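Local coordinates for protein PlzA (Borrelia burgdorferi, PDB 7MIE) that binds the second messenger c-di-GMP through a PilZ-type domain and probably acts as a receptor in the signalling of this tick-borne pathogen, at residues E171-I185 with P272-N284. Residues are numbered along the deposited sequence; the frame is centred on the assembly and turned at random.
Sequences ERIIIDKDSIRKLKI and PLEYTMLIHDYFN. With C2E (9,9'-[(2R,3R,3aS,5S,7aR,9R,10R,10aS,12S,14aR)-3,5,10,12-tetrahydroxy-5,12-dioxidooctahydro-2H,7H-difuro[3,2-d:3',2'-j][1,3,7,9,2,8]tetraoxadiphosphacyclododecine-2,9-diyl]bis(2-amino-1,9-dihydro-6H-purin-6-one)), chain C.
In the c-di-GMP-binding half of PlzA, the chain running out of the RxxxR sequence of PilZ domains, whose second arginine is Arg172, packs on the C-terminal helix, residues 273-283, with Ile173 and Tyr282 meeting at its centre. Ile173 lies over one face of the Tyr282 ring: CG2 makes a CH-pi contact 4.0 Å from the centroid, 19° off the normal, while CD1 reaches Tyr282 CD2 at 3.4 Å. A trans chi1 of 172° swings the Tyr282 ring between strand 173-174 and helix 177-182, where Ser179 CB, Lys182 CG and Leu183 CG approach it obliquely. Phe283 continues the apolar patch toward Glu171, whose OE1 sits 3.5 Å from Phe283 CE1 although the carboxylate is held by Ser45 and the backbone of Glu47.

Ile173 directs its side chain to the helix, whereas the preceding Arg172 points away from it, to the PilZ site, and donates from NH2 to phosphate oxygen O11 of one c-di-GMP at 2.8 Å and also to O6 of a second, its guanidinium lying flat against a guanine base. At the far end, kinks at chi2 (56°) and chi4 (78°) bring Lys182 NZ to the C-terminal carboxylate in a salt bridge (an unusually short 2.5 Å to Asn284 OXT), and NZ donates to Tyr282 O from above the carbonyl plane. Nearby, a water accepts from Lys184 N and donates to Leu278 O and Asp281 OD2, while Ile185 CG2 meets Leu278 CD2 at 3.7 Å.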
loop_
_atom_site.group_PDB
_atom_site.type_symbol
_atom_site.label_atom_id
_atom_site.label_comp_id
_atom_site.label_asym_id
_atom_site.label_seq_id
_atom_site.Cartn_x
_atom_site.Cartn_y
_atom_site.Cartn_z
ATOM N N GLU A 171 -10.851 1.366 0.702
ATOM C CA GLU A 171 -11.595 2.513 1.195
ATOM C C GLU A 171 -10.985 3.795 0.611
ATOM O O GLU A 171 -9.817 3.893 0.219
ATOM C CB GLU A 171 -11.657 2.490 2.732
ATOM C CG GLU A 171 -10.297 2.578 3.431
ATOM C CD GLU A 171 -9.615 1.251 3.724
ATOM O OE1 GLU A 171 -9.260 1.039 4.870
ATOM O OE2 GLU A 171 -9.446 0.426 2.778
ATOM N N ARG A 172 -11.853 4.785 0.532
ATOM C CA ARG A 172 -11.456 6.127 0.170
ATOM C C ARG A 172 -11.446 6.946 1.449
ATOM O O ARG A 172 -12.283 6.740 2.346
ATOM C CB ARG A 172 -12.424 6.664 -0.890
ATOM C CG ARG A 172 -12.324 5.867 -2.186
ATOM C CD ARG A 172 -13.376 6.318 -3.173
ATOM N NE ARG A 172 -13.173 5.470 -4.351
ATOM C CZ ARG A 172 -13.881 5.565 -5.478
ATOM N NH1 ARG A 172 -14.802 6.504 -5.596
ATOM N NH2 ARG A 172 -13.632 4.729 -6.475
ATOM N N ILE A 173 -10.469 7.845 1.545
ATOM C CA ILE A 173 -10.321 8.688 2.724
ATOM C C ILE A 173 -11.116 9.971 2.513
ATOM O O ILE A 173 -10.761 10.771 1.657
ATOM C CB ILE A 173 -8.828 9.012 2.948
ATOM C CG1 ILE A 173 -7.983 7.739 3.084
ATOM C CG2 ILE A 173 -8.677 9.935 4.176
ATOM C CD1 ILE A 173 -6.446 7.980 2.928
ATOM N N ILE A 174 -12.175 10.195 3.315
ATOM C CA ILE A 174 -12.948 11.426 3.198
ATOM C C ILE A 174 -12.200 12.528 3.922
ATOM O O ILE A 174 -11.780 12.322 5.060
ATOM C CB ILE A 174 -14.370 11.260 3.805
ATOM C CG1 ILE A 174 -15.176 10.228 3.012
ATOM C CG2 ILE A 174 -15.092 12.607 3.850
ATOM C CD1 ILE A 174 -16.523 9.872 3.622
ATOM N N ILE A 175 -12.048 13.684 3.266
ATOM C CA ILE A 175 -11.266 14.784 3.817
ATOM C C ILE A 175 -12.133 15.545 4.812
ATOM O O ILE A 175 -13.175 16.047 4.436
ATOM C CB ILE A 175 -10.814 15.713 2.679
ATOM C CG1 ILE A 175 -9.885 14.924 1.739
ATOM C CG2 ILE A 175 -10.141 16.974 3.219
ATOM C CD1 ILE A 175 -8.633 14.325 2.396
ATOM N N ASP A 176 -11.693 15.581 6.063
ATOM C CA ASP A 176 -12.417 16.292 7.111
ATOM C C ASP A 176 -11.398 16.648 8.186
ATOM O O ASP A 176 -10.216 16.393 8.007
ATOM C CB ASP A 176 -13.611 15.472 7.623
ATOM C CG ASP A 176 -13.249 14.194 8.368
ATOM O OD1 ASP A 176 -12.083 14.038 8.762
ATOM O OD2 ASP A 176 -14.145 13.346 8.540
ATOM N N LYS A 177 -11.856 17.291 9.276
ATOM C CA LYS A 177 -10.967 17.711 10.348
ATOM C C LYS A 177 -10.111 16.557 10.865
ATOM O O LYS A 177 -8.922 16.744 11.082
ATOM C CB LYS A 177 -11.780 18.290 11.512
ATOM C CG LYS A 177 -12.962 17.428 11.936
ATOM C CD LYS A 177 -12.969 17.103 13.412
ATOM C CE LYS A 177 -14.345 16.708 13.905
ATOM N NZ LYS A 177 -14.265 15.749 15.033
ATOM N N ASP A 178 -10.682 15.352 11.009
ATOM C CA ASP A 178 -9.918 14.238 11.550
ATOM C C ASP A 178 -8.887 13.731 10.531
ATOM O O ASP A 178 -7.743 13.465 10.872
ATOM C CB ASP A 178 -10.837 13.092 11.955
ATOM C CG ASP A 178 -11.746 13.413 13.137
ATOM O OD1 ASP A 178 -11.262 14.067 14.078
ATOM O OD2 ASP A 178 -12.930 12.983 13.112
ATOM N N SER A 179 -9.318 13.509 9.288
ATOM C CA SER A 179 -8.366 12.920 8.356
ATOM C C SER A 179 -7.256 13.899 7.960
ATOM O O SER A 179 -6.119 13.477 7.727
ATOM C CB SER A 179 -9.065 12.336 7.153
ATOM O OG SER A 179 -9.743 13.378 6.473
ATOM N N ILE A 180 -7.565 15.202 7.881
ATOM C CA ILE A 180 -6.506 16.169 7.578
ATOM C C ILE A 180 -5.465 16.188 8.689
ATOM O O ILE A 180 -4.294 16.417 8.432
ATOM C CB ILE A 180 -7.001 17.596 7.259
ATOM C CG1 ILE A 180 -7.641 17.675 5.880
ATOM C CG2 ILE A 180 -5.826 18.584 7.326
ATOM C CD1 ILE A 180 -6.603 17.667 4.751
ATOM N N ARG A 181 -5.863 15.891 9.929
ATOM C CA ARG A 181 -4.871 15.870 10.982
ATOM C C ARG A 181 -3.924 14.687 10.809
ATOM O O ARG A 181 -2.727 14.821 11.079
ATOM C CB ARG A 181 -5.518 15.968 12.374
ATOM C CG ARG A 181 -6.081 17.352 12.658
ATOM C CD ARG A 181 -6.477 17.545 14.113
ATOM N NE ARG A 181 -7.737 16.876 14.335
ATOM C CZ ARG A 181 -8.787 17.427 14.938
ATOM N NH1 ARG A 181 -8.730 18.675 15.372
ATOM N NH2 ARG A 181 -9.896 16.730 15.076
ATOM N N LYS A 182 -4.452 13.547 10.338
ATOM C CA LYS A 182 -3.671 12.321 10.261
ATOM C C LYS A 182 -2.801 12.336 9.000
ATOM O O LYS A 182 -1.627 11.980 9.055
ATOM C CB LYS A 182 -4.613 11.109 10.252
ATOM C CG LYS A 182 -3.937 9.734 10.237
ATOM C CD LYS A 182 -2.957 9.492 11.397
ATOM C CE LYS A 182 -2.662 8.022 11.612
ATOM N NZ LYS A 182 -1.694 7.542 10.588
ATOM N N LEU A 183 -3.383 12.767 7.874
ATOM C CA LEU A 183 -2.650 12.855 6.611
ATOM C C LEU A 183 -1.524 13.877 6.716
ATOM O O LEU A 183 -1.671 14.894 7.388
ATOM C CB LEU A 183 -3.616 13.359 5.554
ATOM C CG LEU A 183 -4.501 12.298 4.921
ATOM C CD1 LEU A 183 -5.602 13.012 4.154
ATOM C CD2 LEU A 183 -3.683 11.366 4.005
ATOM N N LYS A 184 -0.418 13.620 6.021
ATOM C CA LYS A 184 0.716 14.535 6.097
ATOM C C LYS A 184 0.579 15.585 5.001
ATOM O O LYS A 184 1.563 15.898 4.327
ATOM C CB LYS A 184 2.049 13.796 5.939
ATOM C CG LYS A 184 2.340 12.683 6.936
ATOM C CD LYS A 184 2.630 13.157 8.352
ATOM C CE LYS A 184 2.318 12.117 9.411
ATOM N NZ LYS A 184 1.745 12.743 10.630
ATOM N N ILE A 185 -0.648 16.081 4.795
ATOM C CA ILE A 185 -0.905 17.268 3.989
ATOM C C ILE A 185 -1.551 18.307 4.899
ATOM O O ILE A 185 -2.116 17.950 5.912
ATOM C CB ILE A 185 -1.792 16.992 2.754
ATOM C CG1 ILE A 185 -3.234 16.656 3.134
ATOM C CG2 ILE A 185 -1.177 15.918 1.856
ATOM C CD1 ILE A 185 -4.185 16.683 1.948
ATOM N N PRO A 272 3.305 8.850 -8.321
ATOM C CA PRO A 272 4.532 9.104 -7.543
ATOM C C PRO A 272 4.557 8.277 -6.251
ATOM O O PRO A 272 3.554 8.185 -5.528
ATOM C CB PRO A 272 4.532 10.611 -7.299
ATOM C CG PRO A 272 3.538 11.173 -8.309
ATOM C CD PRO A 272 2.530 10.065 -8.593
ATOM N N LEU A 273 5.716 7.669 -5.965
ATOM C CA LEU A 273 5.913 6.899 -4.745
ATOM C C LEU A 273 5.580 7.748 -3.515
ATOM O O LEU A 273 5.013 7.227 -2.555
ATOM C CB LEU A 273 7.372 6.425 -4.667
ATOM C CG LEU A 273 7.636 5.452 -3.513
ATOM C CD1 LEU A 273 6.601 4.334 -3.503
ATOM C CD2 LEU A 273 9.050 4.874 -3.576
ATOM N N GLU A 274 5.889 9.050 -3.546
ATOM C CA GLU A 274 5.600 9.929 -2.414
ATOM C C GLU A 274 4.091 10.014 -2.129
ATOM O O GLU A 274 3.676 10.101 -0.963
ATOM C CB GLU A 274 6.132 11.351 -2.644
ATOM C CG GLU A 274 7.568 11.392 -3.141
ATOM C CD GLU A 274 7.576 11.214 -4.654
ATOM O OE1 GLU A 274 7.891 10.095 -5.113
ATOM O OE2 GLU A 274 7.166 12.165 -5.362
ATOM N N TYR A 275 3.273 9.994 -3.193
ATOM C CA TYR A 275 1.825 9.996 -2.986
ATOM C C TYR A 275 1.399 8.658 -2.371
ATOM O O TYR A 275 0.604 8.619 -1.431
ATOM C CB TYR A 275 1.071 10.197 -4.306
ATOM C CG TYR A 275 -0.429 10.117 -4.093
ATOM C CD1 TYR A 275 -1.110 11.179 -3.511
ATOM C CD2 TYR A 275 -1.158 8.959 -4.355
ATOM C CE1 TYR A 275 -2.477 11.133 -3.253
ATOM C CE2 TYR A 275 -2.530 8.901 -4.132
ATOM C CZ TYR A 275 -3.192 9.974 -3.545
ATOM O OH TYR A 275 -4.537 9.982 -3.295
ATOM N N THR A 276 1.835 7.556 -2.990
ATOM C CA THR A 276 1.459 6.241 -2.508
ATOM C C THR A 276 1.803 6.099 -1.023
ATOM O O THR A 276 1.009 5.588 -0.213
ATOM C CB THR A 276 2.157 5.149 -3.325
ATOM O OG1 THR A 276 1.707 5.346 -4.673
ATOM C CG2 THR A 276 1.701 3.783 -2.844
ATOM N N MET A 277 3.007 6.569 -0.650
ATOM C CA MET A 277 3.420 6.457 0.752
ATOM C C MET A 277 2.633 7.411 1.676
ATOM O O MET A 277 2.398 7.094 2.842
ATOM C CB MET A 277 4.924 6.737 0.902
ATOM C CG MET A 277 5.843 5.652 0.363
ATOM S SD MET A 277 5.485 4.004 0.977
ATOM C CE MET A 277 6.685 2.963 0.130
ATOM N N LEU A 278 2.166 8.562 1.173
ATOM C CA LEU A 278 1.286 9.435 1.955
ATOM C C LEU A 278 -0.012 8.694 2.319
ATOM O O LEU A 278 -0.510 8.801 3.447
ATOM C CB LEU A 278 0.981 10.694 1.125
ATOM C CG LEU A 278 -0.186 11.582 1.560
ATOM C CD1 LEU A 278 0.264 12.451 2.727
ATOM C CD2 LEU A 278 -0.603 12.509 0.418
ATOM N N ILE A 279 -0.586 7.981 1.347
ATOM C CA ILE A 279 -1.805 7.215 1.615
ATOM C C ILE A 279 -1.513 6.040 2.550
ATOM O O ILE A 279 -2.242 5.813 3.530
ATOM C CB ILE A 279 -2.463 6.746 0.301
ATOM C CG1 ILE A 279 -2.774 7.954 -0.602
ATOM C CG2 ILE A 279 -3.739 5.925 0.596
ATOM C CD1 ILE A 279 -3.743 8.972 0.015
ATOM N N HIS A 280 -0.430 5.315 2.282
ATOM C CA HIS A 280 -0.057 4.227 3.175
ATOM C C HIS A 280 0.123 4.729 4.619
ATOM O O HIS A 280 -0.391 4.095 5.539
ATOM C CB HIS A 280 1.226 3.568 2.638
ATOM C CG HIS A 280 1.582 2.366 3.457
ATOM N ND1 HIS A 280 2.437 2.462 4.552
ATOM C CD2 HIS A 280 1.232 1.070 3.338
ATOM C CE1 HIS A 280 2.604 1.253 5.064
ATOM N NE2 HIS A 280 1.872 0.400 4.359
ATOM N N ASP A 281 0.806 5.874 4.792
ATOM C CA ASP A 281 1.055 6.445 6.118
ATOM C C ASP A 281 -0.266 6.705 6.843
ATOM O O ASP A 281 -0.370 6.511 8.060
ATOM C CB ASP A 281 1.886 7.732 6.001
ATOM C CG ASP A 281 2.006 8.455 7.333
ATOM O OD1 ASP A 281 2.796 7.961 8.190
ATOM O OD2 ASP A 281 1.278 9.473 7.524
ATOM N N TYR A 282 -1.292 7.171 6.112
ATOM C CA TYR A 282 -2.560 7.481 6.736
ATOM C C TYR A 282 -3.133 6.245 7.441
ATOM O O TYR A 282 -3.681 6.333 8.543
ATOM C CB TYR A 282 -3.553 8.002 5.689
ATOM C CG TYR A 282 -4.938 8.148 6.271
ATOM C CD1 TYR A 282 -5.293 9.309 6.951
ATOM C CD2 TYR A 282 -5.891 7.149 6.139
ATOM C CE1 TYR A 282 -6.554 9.447 7.503
ATOM C CE2 TYR A 282 -7.144 7.253 6.722
ATOM C CZ TYR A 282 -7.476 8.414 7.395
ATOM O OH TYR A 282 -8.747 8.524 7.896
ATOM N N PHE A 283 -2.990 5.073 6.816
ATOM C CA PHE A 283 -3.519 3.813 7.347
ATOM C C PHE A 283 -2.645 3.240 8.472
ATOM O O PHE A 283 -3.116 2.381 9.215
ATOM C CB PHE A 283 -3.762 2.804 6.217
ATOM C CG PHE A 283 -4.847 3.229 5.257
ATOM C CD1 PHE A 283 -6.156 3.395 5.684
ATOM C CD2 PHE A 283 -4.578 3.457 3.917
ATOM C CE1 PHE A 283 -7.154 3.823 4.818
ATOM C CE2 PHE A 283 -5.582 3.851 3.042
ATOM C CZ PHE A 283 -6.864 4.068 3.490
ATOM N N ASN A 284 -1.429 3.775 8.626
ATOM C CA ASN A 284 -0.411 3.338 9.575
ATOM C C ASN A 284 0.020 4.459 10.543
ATOM O O ASN A 284 1.209 4.621 10.805
ATOM C CB ASN A 284 0.815 2.837 8.814
ATOM C CG ASN A 284 0.460 1.534 8.152
ATOM O OD1 ASN A 284 0.362 0.500 8.827
ATOM N ND2 ASN A 284 0.140 1.600 6.871
ATOM O OXT ASN A 284 -0.725 5.242 11.108
HETATM P P1 C2E C . -12.619 3.282 -12.843
HETATM O O2P C2E C . -13.843 4.081 -12.982
HETATM O O1P C2E C . -11.665 3.108 -13.998
HETATM O "O5'" C2E C . -11.751 4.092 -11.758
HETATM C "C5'" C2E C . -10.407 3.649 -11.506
HETATM C "C4'" C2E C . -9.943 4.194 -10.175
HETATM O "O4'" C2E C . -10.030 5.636 -10.185
HETATM C "C3'" C2E C . -10.790 3.790 -8.965
HETATM O "O3'" C2E C . -10.343 2.506 -8.545
HETATM C "C2'" C2E C . -10.262 4.839 -7.949
HETATM O "O2'" C2E C . -8.955 4.488 -7.540
HETATM C "C1'" C2E C . -10.126 6.083 -8.844
HETATM N N9 C2E C . -11.272 6.970 -8.725
HETATM C C8 C2E C . -12.283 7.231 -9.623
HETATM N N7 C2E C . -13.158 8.092 -9.180
HETATM C C5 C2E C . -12.709 8.386 -7.888
HETATM C C6 C2E C . -13.258 9.232 -6.898
HETATM O O6 C2E C . -14.328 9.855 -6.959
HETATM N N1 C2E C . -12.476 9.221 -5.729
HETATM C C2 C2E C . -11.309 8.503 -5.555
HETATM N N2 C2E C . -10.678 8.593 -4.365
HETATM N N3 C2E C . -10.791 7.703 -6.480
HETATM C C4 C2E C . -11.548 7.704 -7.613
HETATM P P11 C2E C . -11.323 1.654 -7.575
HETATM O O21 C2E C . -10.488 0.487 -7.172
HETATM O O11 C2E C . -11.792 2.591 -6.494
HETATM O O5A C2E C . -12.574 1.323 -8.539
HETATM C C5A C2E C . -12.339 0.273 -9.510
HETATM C C4A C2E C . -13.463 0.289 -10.508
HETATM O O4A C2E C . -14.710 -0.035 -9.850
HETATM C C3A C2E C . -13.714 1.656 -11.146
HETATM O O3A C2E C . -12.759 1.813 -12.193
HETATM C C2A C2E C . -15.166 1.497 -11.588
HETATM O O2A C2E C . -15.288 0.719 -12.771
HETATM C C1A C2E C . -15.739 0.755 -10.375
HETATM N N91 C2E C . -16.316 1.614 -9.359
HETATM C C81 C2E C . -15.797 1.919 -8.117
HETATM N N71 C2E C . -16.575 2.733 -7.450
HETATM C C51 C2E C . -17.671 2.966 -8.285
HETATM C C61 C2E C . -18.843 3.756 -8.097
HETATM O O61 C2E C . -19.204 4.427 -7.122
HETATM N N11 C2E C . -19.684 3.692 -9.204
HETATM C C21 C2E C . -19.422 3.014 -10.368
HETATM N N21 C2E C . -20.367 3.099 -11.321
HETATM N N31 C2E C . -18.354 2.234 -10.541
HETATM C C41 C2E C . -17.511 2.278 -9.462
HETATM O O HOH W 1 -0.194 10.582 5.614
#